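Local coordinates for peroxisomal membrane protein LPX1 (Saccharomyces cerevisiae, PDB 2Y6U), which hydrolyses acyl esters in the peroxisome, with lipase and phospholipase A activity, at residues Glu169-Thr174 and Gly321-Asn326; Leu164-Glu169 and Ile288-Ala293. All blocks are in the same frame, centred on the assembly; numbering follows the deposited sequence.

Overall arrangement
The two contacts share Glu169, the first loop residue after strand 164-168; their centres lie about 8 Å apart. Interaction 2 joins two neighbouring parallel strands of the central alpha/beta-hydrolase sheet, and in interaction 1 the loop that leaves strand 164-168 holds His323 through Glu169. One oxygen of the Glu169 carboxylate serves each contact. The contacts also pack on each other, Val325 CG1 lying 3.7 Å from Ile168 CG2 and Pro170 CD 3.4 Å from His289 NE2. His323 touches Ser145 in what is probably the nucleophile elbow, so both contacts are consistent with building the active site of a serine hydrolase.

Interaction 1: Glu169-Thr174 and Gly321-Asn326; sequences EPVVIT and GSHLVN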
loop_
_atom_site.group_PDB
_atom_site.type_symbol
_atom_site.label_atom_id
_atom_site.label_comp_id
_atom_site.label_asym_id
_atom_site.label_seq_id
_atom_site.Cartn_x
_atom_site.Cartn_y
_atom_site.Cartn_z
ATOM N N GLU A 169 -2.905 -12.119 20.564
ATOM C CA GLU A 169 -1.509 -12.480 20.691
ATOM C C GLU A 169 -0.619 -12.063 19.528
ATOM O O GLU A 169 0.110 -12.902 18.917
ATOM C CB GLU A 169 -1.408 -13.987 20.874
ATOM C CG GLU A 169 -1.847 -14.471 22.222
ATOM C CD GLU A 169 -0.721 -14.221 23.338
ATOM O OE1 GLU A 169 0.446 -14.466 23.044
ATOM O OE2 GLU A 169 -1.042 -13.869 24.477
ATOM N N PRO A 170 -0.709 -10.783 19.124
ATOM C CA PRO A 170 0.076 -10.326 18.029
ATOM C C PRO A 170 1.585 -10.502 18.348
ATOM O O PRO A 170 2.010 -10.273 19.482
ATOM C CB PRO A 170 -0.270 -8.841 17.907
ATOM C CG PRO A 170 -0.685 -8.456 19.260
ATOM C CD PRO A 170 -1.388 -9.703 19.823
ATOM N N VAL A 171 2.367 -10.776 17.276
ATOM C CA VAL A 171 3.815 -10.867 17.357
ATOM C C VAL A 171 4.450 -9.672 16.615
ATOM O O VAL A 171 4.304 -9.589 15.401
ATOM C CB VAL A 171 4.319 -12.186 16.691
ATOM C CG1 VAL A 171 5.909 -12.189 16.626
ATOM C CG2 VAL A 171 3.797 -13.390 17.548
ATOM N N VAL A 172 5.034 -8.769 17.419
ATOM C CA VAL A 172 5.589 -7.502 16.919
ATOM C C VAL A 172 7.029 -7.346 17.322
ATOM O O VAL A 172 7.918 -7.243 16.459
ATOM C CB VAL A 172 4.728 -6.293 17.269
ATOM C CG1 VAL A 172 5.368 -5.047 16.710
ATOM C CG2 VAL A 172 3.293 -6.480 16.724
ATOM N N ILE A 173 7.281 -7.360 18.627
ATOM C CA ILE A 173 8.649 -7.280 19.160
ATOM C C ILE A 173 9.054 -8.671 19.613
ATOM O O ILE A 173 8.444 -9.298 20.536
ATOM C CB ILE A 173 8.757 -6.256 20.261
ATOM C CG1 ILE A 173 8.326 -4.870 19.644
ATOM C CG2 ILE A 173 10.246 -6.202 20.913
ATOM C CD1 ILE A 173 8.125 -3.926 20.640
ATOM N N THR A 174 10.095 -9.182 18.974
ATOM C CA THR A 174 10.619 -10.511 19.332
ATOM C C THR A 174 11.878 -10.413 20.222
ATOM O O THR A 174 12.531 -9.373 20.314
ATOM C CB THR A 174 10.799 -11.404 18.032
ATOM O OG1 THR A 174 11.475 -10.669 17.025
ATOM C CG2 THR A 174 9.458 -11.704 17.402
ATOM N N GLY A 321 -5.077 -18.645 29.297
ATOM C CA GLY A 321 -4.792 -18.728 27.890
ATOM C C GLY A 321 -3.286 -18.746 27.574
ATOM O O GLY A 321 -2.467 -18.114 28.253
ATOM N N SER A 322 -2.954 -19.484 26.534
ATOM C CA SER A 322 -1.611 -19.591 26.054
ATOM C C SER A 322 -1.523 -18.702 24.808
ATOM O O SER A 322 -2.459 -17.928 24.457
ATOM C CB SER A 322 -1.335 -21.065 25.704
ATOM O OG SER A 322 -1.878 -21.345 24.369
ATOM N N HIS A 323 -0.388 -18.788 24.149
ATOM C CA HIS A 323 -0.158 -18.063 22.897
ATOM C C HIS A 323 -1.177 -18.500 21.852
ATOM O O HIS A 323 -1.579 -17.710 20.982
ATOM C CB HIS A 323 1.279 -18.224 22.428
ATOM C CG HIS A 323 1.580 -17.525 21.135
ATOM N ND1 HIS A 323 1.511 -16.141 20.986
ATOM C CD2 HIS A 323 1.890 -18.017 19.915
ATOM C CE1 HIS A 323 1.773 -15.822 19.725
ATOM N NE2 HIS A 323 2.012 -16.936 19.061
ATOM N N LEU A 324 -1.649 -19.739 21.972
ATOM C CA LEU A 324 -2.614 -20.279 20.970
ATOM C C LEU A 324 -4.049 -20.245 21.456
ATOM O O LEU A 324 -4.881 -21.115 21.093
ATOM C CB LEU A 324 -2.219 -21.701 20.568
ATOM C CG LEU A 324 -0.814 -21.855 20.014
ATOM C CD1 LEU A 324 -0.461 -23.316 19.593
ATOM C CD2 LEU A 324 -0.618 -20.870 18.847
ATOM N N VAL A 325 -4.346 -19.241 22.274
ATOM C CA VAL A 325 -5.644 -19.084 22.884
ATOM C C VAL A 325 -6.771 -19.065 21.836
ATOM O O VAL A 325 -7.862 -19.533 22.131
ATOM C CB VAL A 325 -5.651 -17.854 23.797
ATOM C CG1 VAL A 325 -5.483 -16.489 23.027
ATOM C CG2 VAL A 325 -6.890 -17.926 24.764
ATOM N N ASN A 326 -6.495 -18.565 20.617
ATOM C CA ASN A 326 -7.520 -18.536 19.556
ATOM C C ASN A 326 -8.000 -19.925 19.197
ATOM O O ASN A 326 -9.183 -20.049 18.851
ATOM C CB ASN A 326 -7.090 -17.836 18.265
ATOM C CG ASN A 326 -5.897 -18.473 17.611
ATOM O OD1 ASN A 326 -4.982 -18.892 18.311
ATOM N ND2 ASN A 326 -5.924 -18.575 16.272
#
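An acid-histidine pair built from two loops at the end of the central sheet of the alpha/beta-hydrolase fold lies at the heart of this contact, Glu169 following strand 164-168 and His323 following strand 313-318. Together with Ser145, which the His323 side chain touches, the two residues occupy places consistent with the catalytic triad of this fold. His323 ND1 donates to Glu169 OE1 at 2.9 Å, with an N-H...O angle of 165°. The oxygen lies almost in the ring plane, at the ring edge, but is met on its anti side, and the carboxylate stands nearly perpendicular to the imidazole. Glutamate suits the place because its chain can fold back: chi1 of -73°, with CG anti to the carbonyl carbon, sets CG 3.5 Å from His323 O, and the bend at chi2 (-78°) then turns the carboxylate back so that OE1 reaches the ring. Ser295 OG gives OE1 a second hydrogen bond, which further fixes the carboxylate. On the same ring, CE1 lies 3.5 Å from Glu169 O, while the branched Val171 places CG2 3.8 Å from CE1 as an apolar neighbour. Val325 CG1 meets the aliphatic part of the acid, 4.2 Å from Glu169 CG. Behind the histidine, Ser322 OG accepts from Leu324 N at 2.9 Å in an ST turn and also bonds to Glu328, shaping the turn that leads into helix 325-328. Trp297 stacks on the His323 ring. Strand 137-144 reaches the site through His144, which bonds to His323 O, and helix 273-279 packs against Val172 and Ile173 farther along the loop.

Interaction 2: Leu164-Glu169 and Ile288-Ala293; sequences LLILIE and IHIVGA
With CG1 of both Ile166 and Ile290 set anti to the carbonyl carbon (chi1 -56° and -59°), Ile166 turns CG2 toward the neighbouring strand and Ile290, extended beyond CG1, brings CD1 to 3.7 Å from it. Ile288 lies alongside Ile166, their CG1 atoms 4.2 Å apart, and bends its CD1 away. Leu164 CD1 reaches Ile288 CG1 obliquely. The beta-branched isoleucines, Ile166, Ile168, Ile288 and Ile290, suit a strand and, with Leu164, line the sheet face covered by helix 330-347. Leu167 and His289 project from the other face, where His289 ND1 bonds to Tyr313 OH. Beneath the side chains runs a regular parallel ladder: Ile288 N donates to Leu165 O, Leu167 N to Ile288 O, Ile290 N to Leu167 O at 2.8 Å, and Glu169 N to Ile290 O. Past the last rung the Glu169 side chain takes over, its OE2 accepting from Gly292 N at 2.9 Å, on the anti side of the oxygen. OE2 also rests 3.4 Å from Val291 CB. Glu169 is thus held twice by the second strand: the ladder fixes its backbone, and the Gly292 bond probably helps to set the rotation of the carboxylate in which OE1 faces His323.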
loop_
_atom_site.group_PDB
_atom_site.type_symbol
_atom_site.label_atom_id
_atom_site.label_comp_id
_atom_site.label_asym_id
_atom_site.label_seq_id
_atom_site.Cartn_x
_atom_site.Cartn_y
_atom_site.Cartn_z
ATOM N N LEU A 164 -12.048 -1.193 13.056
ATOM C CA LEU A 164 -11.784 -1.858 14.352
ATOM C C LEU A 164 -10.753 -2.968 14.104
ATOM O O LEU A 164 -10.885 -3.761 13.123
ATOM C CB LEU A 164 -13.087 -2.450 14.876
ATOM C CG LEU A 164 -12.962 -3.289 16.151
ATOM C CD1 LEU A 164 -12.513 -2.343 17.329
ATOM C CD2 LEU A 164 -14.324 -3.934 16.469
ATOM N N LEU A 165 -9.706 -3.020 14.931
ATOM C CA LEU A 165 -8.646 -4.047 14.872
ATOM C C LEU A 165 -8.761 -4.873 16.114
ATOM O O LEU A 165 -8.919 -4.312 17.239
ATOM C CB LEU A 165 -7.272 -3.394 14.840
ATOM C CG LEU A 165 -6.783 -2.895 13.485
ATOM C CD1 LEU A 165 -7.631 -1.803 12.791
ATOM C CD2 LEU A 165 -5.302 -2.507 13.707
ATOM N N ILE A 166 -8.719 -6.190 15.974
ATOM C CA ILE A 166 -8.732 -7.092 17.093
ATOM C C ILE A 166 -7.494 -7.995 16.913
ATOM O O ILE A 166 -7.368 -8.752 15.939
ATOM C CB ILE A 166 -9.993 -7.955 17.165
ATOM C CG1 ILE A 166 -11.253 -7.051 17.191
ATOM C CG2 ILE A 166 -9.868 -8.906 18.412
ATOM C CD1 ILE A 166 -12.579 -7.801 17.305
ATOM N N LEU A 167 -6.540 -7.840 17.797
ATOM C CA LEU A 167 -5.279 -8.520 17.719
ATOM C C LEU A 167 -5.220 -9.561 18.803
ATOM O O LEU A 167 -5.294 -9.226 20.006
ATOM C CB LEU A 167 -4.157 -7.468 17.916
ATOM C CG LEU A 167 -4.242 -6.158 17.156
ATOM C CD1 LEU A 167 -3.045 -5.253 17.533
ATOM C CD2 LEU A 167 -4.289 -6.369 15.642
ATOM N N ILE A 168 -5.063 -10.830 18.435
ATOM C CA ILE A 168 -5.038 -11.891 19.422
ATOM C C ILE A 168 -3.573 -12.326 19.458
ATOM O O ILE A 168 -3.040 -12.873 18.489
ATOM C CB ILE A 168 -5.928 -13.046 19.047
ATOM C CG1 ILE A 168 -7.406 -12.590 18.807
ATOM C CG2 ILE A 168 -5.823 -14.177 20.161
ATOM C CD1 ILE A 168 -8.211 -13.618 17.930
ATOM N N GLU A 169 -2.905 -12.119 20.564
ATOM C CA GLU A 169 -1.509 -12.480 20.691
ATOM C C GLU A 169 -0.619 -12.063 19.528
ATOM O O GLU A 169 0.110 -12.902 18.917
ATOM C CB GLU A 169 -1.408 -13.987 20.874
ATOM C CG GLU A 169 -1.847 -14.471 22.222
ATOM C CD GLU A 169 -0.721 -14.221 23.338
ATOM O OE1 GLU A 169 0.446 -14.466 23.044
ATOM O OE2 GLU A 169 -1.042 -13.869 24.477
ATOM N N ILE A 288 -8.289 -3.656 19.897
ATOM C CA ILE A 288 -8.439 -4.580 21.005
ATOM C C ILE A 288 -7.259 -5.542 20.970
ATOM O O ILE A 288 -6.975 -6.139 19.927
ATOM C CB ILE A 288 -9.713 -5.407 20.817
ATOM C CG1 ILE A 288 -10.919 -4.535 20.516
ATOM C CG2 ILE A 288 -9.923 -6.335 21.995
ATOM C CD1 ILE A 288 -11.214 -3.324 21.575
ATOM N N HIS A 289 -6.625 -5.779 22.110
ATOM C CA HIS A 289 -5.486 -6.636 22.200
ATOM C C HIS A 289 -5.884 -7.722 23.153
ATOM O O HIS A 289 -6.198 -7.463 24.306
ATOM C CB HIS A 289 -4.344 -5.799 22.724
ATOM C CG HIS A 289 -3.030 -6.498 22.791
ATOM N ND1 HIS A 289 -1.934 -5.904 23.385
ATOM C CD2 HIS A 289 -2.624 -7.725 22.357
ATOM C CE1 HIS A 289 -0.915 -6.726 23.299
ATOM N NE2 HIS A 289 -1.290 -7.822 22.656
ATOM N N ILE A 290 -6.007 -8.944 22.647
ATOM C CA ILE A 290 -6.438 -10.070 23.422
ATOM C C ILE A 290 -5.202 -10.910 23.651
ATOM O O ILE A 290 -4.492 -11.304 22.707
ATOM C CB ILE A 290 -7.506 -10.887 22.719
ATOM C CG1 ILE A 290 -8.741 -10.017 22.426
ATOM C CG2 ILE A 290 -7.905 -12.193 23.588
ATOM C CD1 ILE A 290 -9.893 -10.665 21.660
ATOM N N VAL A 291 -4.905 -11.160 24.913
ATOM C CA VAL A 291 -3.730 -11.962 25.264
ATOM C C VAL A 291 -4.152 -13.106 26.149
ATOM O O VAL A 291 -5.140 -13.037 26.871
ATOM C CB VAL A 291 -2.588 -11.175 25.905
ATOM C CG1 VAL A 291 -2.160 -9.911 25.065
ATOM C CG2 VAL A 291 -2.954 -10.765 27.343
ATOM N N GLY A 292 -3.408 -14.198 26.070
ATOM C CA GLY A 292 -3.524 -15.310 26.983
ATOM C C GLY A 292 -2.739 -15.016 28.298
ATOM O O GLY A 292 -1.585 -14.649 28.249
ATOM N N ALA A 293 -3.366 -15.210 29.479
ATOM C CA ALA A 293 -2.688 -14.912 30.737
ATOM C C ALA A 293 -1.461 -15.788 30.915
ATOM O O ALA A 293 -0.535 -15.382 31.529
ATOM C CB ALA A 293 -3.649 -15.188 32.020
#